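Local coordinates for protein acetyltransferase, GNAT family (Bacillus anthracis str. Sterne, PDB 3FBU) that binds coenzyme A and probably transfers the acetyl group of acetyl-coenzyme A to an amine of an unspecified acceptor, as GNAT-family enzymes do, at residues 99-104 against 135-140; 110-113 against 119-122; 60-63 against 68-71. One frame throughout, in Å; residues are numbered along the deposited sequence.

Contact 1: 99-104 against 135-140; sequences YASEAA and MEKIGM. With COA (coenzyme A), chain C.
S101 and K137 meet beside the phosphates of coenzyme A without a hydrogen bond between them: CE of K137 lies 3.1 Å from OG of S101, while each polar end turns to a different phosphate of the cofactor. The ligand thus links two helix ends that share only a small interface. S101 grips one pyrophosphate oxygen twice, its OG standing 2.6 Å from O2A and its backbone N 3.0 Å from the same atom; with OG beside the backbone N (chi1 -54°), both donors reach one acceptor. A100 N adds a bond to O4A on the second phosphorus, and the start of helix 99-114 would tend to stabilise these negative charges. The N-H groups of N96 and G98 also bond to coenzyme A, consistent with the pyrophosphate-binding loop of a GNAT enzyme. K137, bent at its last two torsions, curls over S101 so that NZ lies 3.1 Å from O9A of the 3'-phosphate. I138 packs CG2 3.4 Å from S101 O and CD1 3.7 Å from A104 CB, just before G139 closes helix 129-137 in a Schellman motif. A104 and M135 both rest on W88 of strand 83-90, whereas A103 faces strand 8-10.

Contact 2: 110-113 against 119-122; sequences YGFK and RIIA
Helix residues 110-113, wound into a wider pi-type turn, and strand residues 119-122 come nearest at F112 and R119, whose CA atoms are 8.0 Å apart. No hydrogen bond joins the two segments, so side-chain packing carries the contact, though G111 is tied through its backbone to L117 in the intervening turn. The F112 ring does most of the work. CG sits beside the backbone N (chi1 -72°), and although the side chain does not leave its backbone pointing at the strand, the far rim of the ring reaches it. I120 comes over one face of that ring: its CD1 is 4.1 Å from the ring centroid and 20° off the normal, a CH-pi contact displaced toward the rim, where CZ is the nearest ring atom at 3.9 Å. At the ring edge, CE1 lies 3.9 Å from R119 N, close to the ring plane. I120 CD1 also passes 4.5 Å from G111 CA, where the absence of a side chain lets the isoleucine approach the helix. R119 sends its chain the other way; I121 CG2 covers one guanidinium face, and NH1 pairs with E143. I120 itself continues into the core against F75 and I86. Such packing of a helix on the strand that follows it belongs to a beta-alpha-beta crossover, here strand 83-90, helix 99-114 and the parallel strand 119-124 of the GNAT fold.

Contact 3: 60-63 against 68-71; sequences PVIL and ILVG
L63 and V70 press together at the tight part of this strand pair, CD1 of the leucine lying 3.4 Å from CG1 of the valine, closer than usual for two carbons. The two side chains meet at about a right angle, and the leucine accepts an uncommon first torsion (chi1 -105°) in this position. V61 joins them more gently, its CG1 4.0 Å from CG2 of V70. On the other side of the sheet I62 folds its end back over the partner strand, bringing CD1 3.7 Å from CB of L69, and the L69 branch ending in CD1 lies 3.6 Å from P60 CB.

Strands 58-63 and 68-79 form an antiparallel beta hairpin, and V61 lies across from a beta bulge. Its O accepts V70 N at 3.0 Å, nearly along the C=O axis (170°), while its own N donates to G71 O at 2.8 Å from well above the carbonyl plane. V70, with nearly helical backbone angles, is turned out of the regular alternation, which is how it comes to lie between V61 and L63.

The same leucine is loosely packed against its cross-strand partner I68. L63 N still donates to I68 O, but the two side chains approach only through their CB atoms, 4.4 Å apart, and I68 is partly exposed, leaning on Y94. V61 and L63 are covered by A103 and Y99 of helix 99-114, whereas L69, also partly exposed, packs against A20, V21 and Y24 of helix 18-25.

In the fold
Along the chain contact 3 comes first, as a hairpin, and contact 2 then falls within the span that contact 1 closes. Helix 99-114 unites them: its first turns belong to contact 1, its last to contact 2, with centres 12 Å apart, and Y99 and A103 touch L63 and V61 of contact 3, about 16 Å away centre to centre. M140 and M135 touch residues 120-122, joining contacts 1 and 2 a second time. Contacts 2 and 3 do not touch, their nearest atoms being about 12 Å apart, yet both belong to the same mixed sheet. The helix whose start receives the coenzyme A pyrophosphate thus meets strand 58-63 near that start and strand 119-124 near its far end.

Contact 1: 99-104 against 135-140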
loop_
_atom_site.group_PDB
_atom_site.type_symbol
_atom_site.label_atom_id
_atom_site.label_comp_id
_atom_site.label_asym_id
_atom_site.label_seq_id
_atom_site.Cartn_x
_atom_site.Cartn_y
_atom_site.Cartn_z
ATOM N N TYR A 99 8.077 -5.738 -10.261
ATOM C CA TYR A 99 7.851 -6.796 -11.237
ATOM C C TYR A 99 6.692 -6.476 -12.183
ATOM O O TYR A 99 6.822 -6.692 -13.382
ATOM C CB TYR A 99 7.614 -8.134 -10.553
ATOM C CG TYR A 99 8.851 -8.685 -9.835
ATOM C CD1 TYR A 99 10.122 -8.536 -10.365
ATOM C CD2 TYR A 99 8.717 -9.382 -8.655
ATOM C CE1 TYR A 99 11.239 -9.067 -9.713
ATOM C CE2 TYR A 99 9.807 -9.922 -8.008
ATOM C CZ TYR A 99 11.068 -9.752 -8.536
ATOM O OH TYR A 99 12.160 -10.269 -7.875
ATOM N N ALA A 100 5.565 -6.025 -11.635
ATOM C CA ALA A 100 4.393 -5.734 -12.494
ATOM C C ALA A 100 4.774 -4.656 -13.485
ATOM O O ALA A 100 4.490 -4.775 -14.672
ATOM C CB ALA A 100 3.164 -5.346 -11.696
ATOM N N SER A 101 5.428 -3.595 -13.011
ATOM C CA SER A 101 5.768 -2.496 -13.922
ATOM C C SER A 101 6.773 -2.926 -14.980
ATOM O O SER A 101 6.638 -2.553 -16.147
ATOM C CB SER A 101 6.294 -1.276 -13.159
ATOM O OG SER A 101 5.357 -0.904 -12.143
ATOM N N GLU A 102 7.745 -3.737 -14.586
ATOM C CA GLU A 102 8.744 -4.257 -15.528
ATOM C C GLU A 102 8.076 -5.119 -16.590
ATOM O O GLU A 102 8.337 -4.948 -17.768
ATOM C CB GLU A 102 9.870 -5.035 -14.787
ATOM C CG GLU A 102 10.860 -5.689 -15.737
ATOM C CD GLU A 102 12.029 -6.407 -15.018
ATOM O OE1 GLU A 102 12.275 -6.120 -13.839
ATOM O OE2 GLU A 102 12.658 -7.272 -15.644
ATOM N N ALA A 103 7.174 -6.013 -16.167
ATOM C CA ALA A 103 6.484 -6.894 -17.101
ATOM C C ALA A 103 5.559 -6.107 -18.025
ATOM O O ALA A 103 5.504 -6.380 -19.232
ATOM C CB ALA A 103 5.702 -7.957 -16.348
ATOM N N ALA A 104 4.848 -5.132 -17.454
ATOM C CA ALA A 104 3.863 -4.355 -18.214
ATOM C C ALA A 104 4.569 -3.438 -19.182
ATOM O O ALA A 104 4.121 -3.305 -20.303
ATOM C CB ALA A 104 2.945 -3.557 -17.279
ATOM N N MET A 135 0.240 1.846 -13.912
ATOM C CA MET A 135 -0.162 2.511 -15.155
ATOM C C MET A 135 0.660 3.777 -15.384
ATOM O O MET A 135 1.181 4.008 -16.483
ATOM C CB MET A 135 -1.666 2.839 -15.140
ATOM C CG MET A 135 -2.578 1.590 -15.096
ATOM S SD MET A 135 -4.355 1.942 -14.846
ATOM C CE MET A 135 -4.798 0.279 -14.421
ATOM N N GLU A 136 0.811 4.566 -14.334
ATOM C CA GLU A 136 1.559 5.812 -14.431
ATOM C C GLU A 136 3.044 5.557 -14.699
ATOM O O GLU A 136 3.637 6.186 -15.573
ATOM C CB GLU A 136 1.390 6.606 -13.132
ATOM C CG GLU A 136 -0.066 7.110 -12.940
ATOM C CD GLU A 136 -0.315 7.895 -11.666
ATOM O OE1 GLU A 136 0.487 7.800 -10.694
ATOM O OE2 GLU A 136 -1.393 8.545 -11.628
ATOM N N LYS A 137 3.613 4.617 -13.970
ATOM C CA LYS A 137 5.043 4.292 -14.071
ATOM C C LYS A 137 5.440 3.869 -15.477
ATOM O O LYS A 137 6.569 4.149 -15.946
ATOM C CB LYS A 137 5.400 3.166 -13.088
ATOM C CG LYS A 137 5.320 3.565 -11.613
ATOM C CD LYS A 137 5.244 2.354 -10.691
ATOM C CE LYS A 137 6.569 1.550 -10.606
ATOM N NZ LYS A 137 7.773 2.402 -10.547
ATOM N N ILE A 138 4.544 3.174 -16.178
ATOM C CA ILE A 138 4.861 2.689 -17.503
ATOM C C ILE A 138 4.489 3.684 -18.616
ATOM O O ILE A 138 4.661 3.390 -19.797
ATOM C CB ILE A 138 4.233 1.256 -17.757
ATOM C CG1 ILE A 138 2.704 1.309 -17.823
ATOM C CG2 ILE A 138 4.762 0.250 -16.719
ATOM C CD1 ILE A 138 2.048 -0.051 -17.940
ATOM N N GLY A 139 3.999 4.865 -18.246
ATOM C CA GLY A 139 3.831 5.952 -19.209
ATOM C C GLY A 139 2.397 6.214 -19.656
ATOM O O GLY A 139 2.168 7.028 -20.531
ATOM N N MET A 140 1.437 5.541 -19.030
ATOM C CA MET A 140 0.033 5.725 -19.384
ATOM C C MET A 140 -0.521 7.021 -18.780
ATOM O O MET A 140 -0.072 7.498 -17.720
ATOM C CB MET A 140 -0.815 4.489 -19.004
ATOM C CG MET A 140 -0.276 3.119 -19.488
ATOM S SD MET A 140 -1.382 1.671 -19.048
ATOM C CE MET A 140 -2.534 1.833 -20.440
HETATM N N1A COA C . -0.394 2.950 -1.556
HETATM C C2A COA C . 0.324 3.722 -2.433
HETATM N N3A COA C . 1.220 3.139 -3.291
HETATM C C4A COA C . 1.375 1.788 -3.264
HETATM C C5A COA C . 0.657 0.991 -2.388
HETATM C C6A COA C . -0.262 1.584 -1.527
HETATM N N6A COA C . -0.997 0.851 -0.688
HETATM N N7A COA C . 1.026 -0.281 -2.595
HETATM C C8A COA C . 1.963 -0.317 -3.564
HETATM N N9A COA C . 2.193 0.968 -3.982
HETATM C C1B COA C . 3.010 1.438 -5.109
HETATM C C2B COA C . 4.475 1.007 -5.015
HETATM O O2B COA C . 5.236 1.872 -4.181
HETATM C C3B COA C . 4.854 1.086 -6.479
HETATM O O3B COA C . 5.160 2.422 -6.845
HETATM P P3B COA C . 6.655 3.043 -6.813
HETATM O O7A COA C . 6.703 4.339 -7.556
HETATM O O8A COA C . 7.041 3.206 -5.366
HETATM O O9A COA C . 7.549 2.030 -7.495
HETATM C C4B COA C . 3.579 0.635 -7.207
HETATM O O4B COA C . 2.518 0.902 -6.330
HETATM C C5B COA C . 3.574 -0.852 -7.539
HETATM O O5B COA C . 4.543 -1.058 -8.550
HETATM P P1A COA C . 5.151 -2.514 -8.814
HETATM O O1A COA C . 6.142 -2.846 -7.711
HETATM O O2A COA C . 5.738 -2.561 -10.170
HETATM O O3A COA C . 3.831 -3.428 -8.760
HETATM P P2A COA C . 3.700 -4.888 -8.086
HETATM O O4A COA C . 4.757 -5.794 -8.669
HETATM O O5A COA C . 3.720 -4.732 -6.562
HETATM O O6A COA C . 2.220 -5.302 -8.586
HETATM C CBP COA C . -0.158 -5.161 -8.752
HETATM C CCP COA C . 1.149 -4.374 -8.655
HETATM C CDP COA C . 0.024 -6.118 -9.944
HETATM C CEP COA C . -1.230 -4.093 -8.977
HETATM C CAP COA C . -0.405 -5.939 -7.432
HETATM O OAP COA C . -0.643 -5.057 -6.346
HETATM C C9P COA C . -1.595 -6.847 -7.499
HETATM O O9P COA C . -1.495 -8.062 -8.133
HETATM N N8P COA C . -2.777 -6.437 -7.027
HETATM C C7P COA C . -3.910 -7.354 -6.918
HETATM C C6P COA C . -4.574 -7.649 -8.252
HETATM C C5P COA C . -5.135 -6.381 -8.895
HETATM O O5P COA C . -5.900 -5.597 -8.288
HETATM N N4P COA C . -4.787 -6.195 -10.151
HETATM C C3P COA C . -5.135 -4.962 -10.870
HETATM C C2P COA C . -6.542 -4.938 -11.425
HETATM S S1P COA C . -6.797 -3.463 -12.459
#

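Contact 2: 110-113 against 119-122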
loop_
_atom_site.group_PDB
_atom_site.type_symbol
_atom_site.label_atom_id
_atom_site.label_comp_id
_atom_site.label_asym_id
_atom_site.label_seq_id
_atom_site.Cartn_x
_atom_site.Cartn_y
_atom_site.Cartn_z
ATOM N N TYR A 110 6.468 -4.638 -26.721
ATOM C CA TYR A 110 6.094 -5.715 -27.639
ATOM C C TYR A 110 4.860 -5.359 -28.453
ATOM O O TYR A 110 4.860 -5.508 -29.670
ATOM C CB TYR A 110 5.859 -6.992 -26.867
ATOM C CG TYR A 110 5.563 -8.218 -27.711
ATOM C CD1 TYR A 110 6.593 -8.952 -28.287
ATOM C CD2 TYR A 110 4.266 -8.660 -27.888
ATOM C CE1 TYR A 110 6.326 -10.088 -29.050
ATOM C CE2 TYR A 110 3.989 -9.803 -28.647
ATOM C CZ TYR A 110 5.024 -10.498 -29.220
ATOM O OH TYR A 110 4.751 -11.619 -29.951
ATOM N N GLY A 111 3.814 -4.853 -27.789
ATOM C CA GLY A 111 2.589 -4.445 -28.489
ATOM C C GLY A 111 2.841 -3.406 -29.572
ATOM O O GLY A 111 2.337 -3.524 -30.682
ATOM N N PHE A 112 3.635 -2.390 -29.267
ATOM C CA PHE A 112 3.826 -1.281 -30.193
ATOM C C PHE A 112 4.870 -1.576 -31.258
ATOM O O PHE A 112 4.665 -1.256 -32.408
ATOM C CB PHE A 112 4.242 -0.022 -29.442
ATOM C CG PHE A 112 3.135 0.597 -28.648
ATOM C CD1 PHE A 112 1.921 0.872 -29.237
ATOM C CD2 PHE A 112 3.318 0.926 -27.312
ATOM C CE1 PHE A 112 0.898 1.482 -28.487
ATOM C CE2 PHE A 112 2.307 1.507 -26.584
ATOM C CZ PHE A 112 1.109 1.781 -27.171
ATOM N N LYS A 113 5.984 -2.160 -30.840
ATOM C CA LYS A 113 7.126 -2.404 -31.736
ATOM C C LYS A 113 6.907 -3.625 -32.591
ATOM O O LYS A 113 7.075 -3.572 -33.810
ATOM C CB LYS A 113 8.401 -2.503 -30.914
ATOM C CG LYS A 113 8.771 -1.134 -30.359
ATOM C CD LYS A 113 9.419 -1.163 -29.014
ATOM C CE LYS A 113 10.909 -1.254 -29.111
ATOM N NZ LYS A 113 11.521 -1.017 -27.756
ATOM N N ARG A 119 -2.773 1.714 -29.884
ATOM C CA ARG A 119 -3.136 2.201 -28.557
ATOM C C ARG A 119 -3.355 1.078 -27.551
ATOM O O ARG A 119 -3.796 0.083 -27.916
ATOM C CB ARG A 119 -4.405 3.046 -28.655
ATOM C CG ARG A 119 -4.867 3.797 -27.376
ATOM C CD ARG A 119 -5.990 4.773 -27.755
ATOM N NE ARG A 119 -6.676 5.412 -26.655
ATOM C CZ ARG A 119 -7.877 5.085 -26.204
ATOM N NH1 ARG A 119 -8.359 5.716 -25.196
ATOM N NH2 ARG A 119 -8.577 4.136 -26.755
ATOM N N ILE A 120 -3.010 1.288 -26.288
ATOM C CA ILE A 120 -3.222 0.289 -25.246
ATOM C C ILE A 120 -3.879 1.014 -24.052
ATOM O O ILE A 120 -3.471 2.129 -23.681
ATOM C CB ILE A 120 -1.931 -0.451 -24.844
ATOM C CG1 ILE A 120 -1.338 -1.232 -26.046
ATOM C CG2 ILE A 120 -2.188 -1.395 -23.671
ATOM C CD1 ILE A 120 0.138 -1.714 -25.817
ATOM N N ILE A 121 -4.917 0.394 -23.494
ATOM C CA ILE A 121 -5.674 0.992 -22.411
ATOM C C ILE A 121 -5.666 0.055 -21.215
ATOM O O ILE A 121 -5.387 -1.152 -21.341
ATOM C CB ILE A 121 -7.146 1.316 -22.853
ATOM C CG1 ILE A 121 -8.002 0.042 -23.050
ATOM C CG2 ILE A 121 -7.140 2.227 -24.133
ATOM C CD1 ILE A 121 -8.756 -0.432 -21.759
ATOM N N ALA A 122 -6.020 0.616 -20.074
ATOM C CA ALA A 122 -6.172 -0.126 -18.829
ATOM C C ALA A 122 -7.200 0.598 -17.950
ATOM O O ALA A 122 -7.396 1.825 -18.058
ATOM C CB ALA A 122 -4.838 -0.301 -18.082
#

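Contact 3: 60-63 against 68-71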
loop_
_atom_site.group_PDB
_atom_site.type_symbol
_atom_site.label_atom_id
_atom_site.label_comp_id
_atom_site.label_asym_id
_atom_site.label_seq_id
_atom_site.Cartn_x
_atom_site.Cartn_y
_atom_site.Cartn_z
ATOM N N PRO A 60 1.803 -15.801 -18.148
ATOM C CA PRO A 60 2.564 -15.832 -16.912
ATOM C C PRO A 60 3.863 -15.058 -17.008
ATOM O O PRO A 60 4.462 -14.996 -18.083
ATOM C CB PRO A 60 2.840 -17.341 -16.702
ATOM C CG PRO A 60 2.727 -17.925 -18.054
ATOM C CD PRO A 60 1.679 -17.147 -18.739
ATOM N N VAL A 61 4.275 -14.523 -15.864
ATOM C CA VAL A 61 5.473 -13.750 -15.694
ATOM C C VAL A 61 6.390 -14.632 -14.822
ATOM O O VAL A 61 6.036 -15.017 -13.702
ATOM C CB VAL A 61 5.176 -12.394 -15.010
ATOM C CG1 VAL A 61 6.472 -11.624 -14.762
ATOM C CG2 VAL A 61 4.203 -11.538 -15.858
ATOM N N ILE A 62 7.555 -14.952 -15.371
ATOM C CA ILE A 62 8.480 -15.901 -14.766
ATOM C C ILE A 62 9.773 -15.169 -14.410
ATOM O O ILE A 62 10.359 -14.518 -15.261
ATOM C CB ILE A 62 8.824 -17.044 -15.742
ATOM C CG1 ILE A 62 7.570 -17.718 -16.283
ATOM C CG2 ILE A 62 9.709 -18.078 -15.067
ATOM C CD1 ILE A 62 6.779 -18.426 -15.235
ATOM N N LEU A 63 10.183 -15.269 -13.146
ATOM C CA LEU A 63 11.475 -14.737 -12.682
ATOM C C LEU A 63 12.597 -15.547 -13.314
ATOM O O LEU A 63 12.645 -16.763 -13.150
ATOM C CB LEU A 63 11.567 -14.799 -11.153
ATOM C CG LEU A 63 11.389 -13.457 -10.461
ATOM C CD1 LEU A 63 10.922 -13.569 -8.998
ATOM C CD2 LEU A 63 12.739 -12.708 -10.554
ATOM N N ILE A 68 10.584 -18.866 -11.113
ATOM C CA ILE A 68 9.398 -18.817 -10.259
ATOM C C ILE A 68 8.331 -18.007 -11.008
ATOM O O ILE A 68 8.642 -16.934 -11.516
ATOM C CB ILE A 68 9.721 -18.091 -8.946
ATOM C CG1 ILE A 68 10.607 -18.956 -8.042
ATOM C CG2 ILE A 68 8.466 -17.684 -8.154
ATOM C CD1 ILE A 68 11.019 -18.221 -6.781
ATOM N N LEU A 69 7.108 -18.534 -11.074
ATOM C CA LEU A 69 5.949 -17.788 -11.628
ATOM C C LEU A 69 5.421 -16.863 -10.534
ATOM O O LEU A 69 4.952 -17.320 -9.493
ATOM C CB LEU A 69 4.860 -18.751 -12.105
ATOM C CG LEU A 69 3.606 -18.237 -12.835
ATOM C CD1 LEU A 69 2.957 -19.325 -13.674
ATOM C CD2 LEU A 69 2.618 -17.677 -11.842
ATOM N N VAL A 70 5.506 -15.564 -10.774
ATOM C CA VAL A 70 5.169 -14.581 -9.784
ATOM C C VAL A 70 3.868 -13.844 -10.097
ATOM O O VAL A 70 3.372 -13.085 -9.278
ATOM C CB VAL A 70 6.337 -13.578 -9.609
ATOM C CG1 VAL A 70 7.583 -14.345 -9.103
ATOM C CG2 VAL A 70 6.652 -12.811 -10.909
ATOM N N GLY A 71 3.322 -14.062 -11.283
ATOM C CA GLY A 71 2.057 -13.423 -11.638
ATOM C C GLY A 71 1.741 -13.619 -13.098
ATOM O O GLY A 71 2.365 -14.426 -13.785
#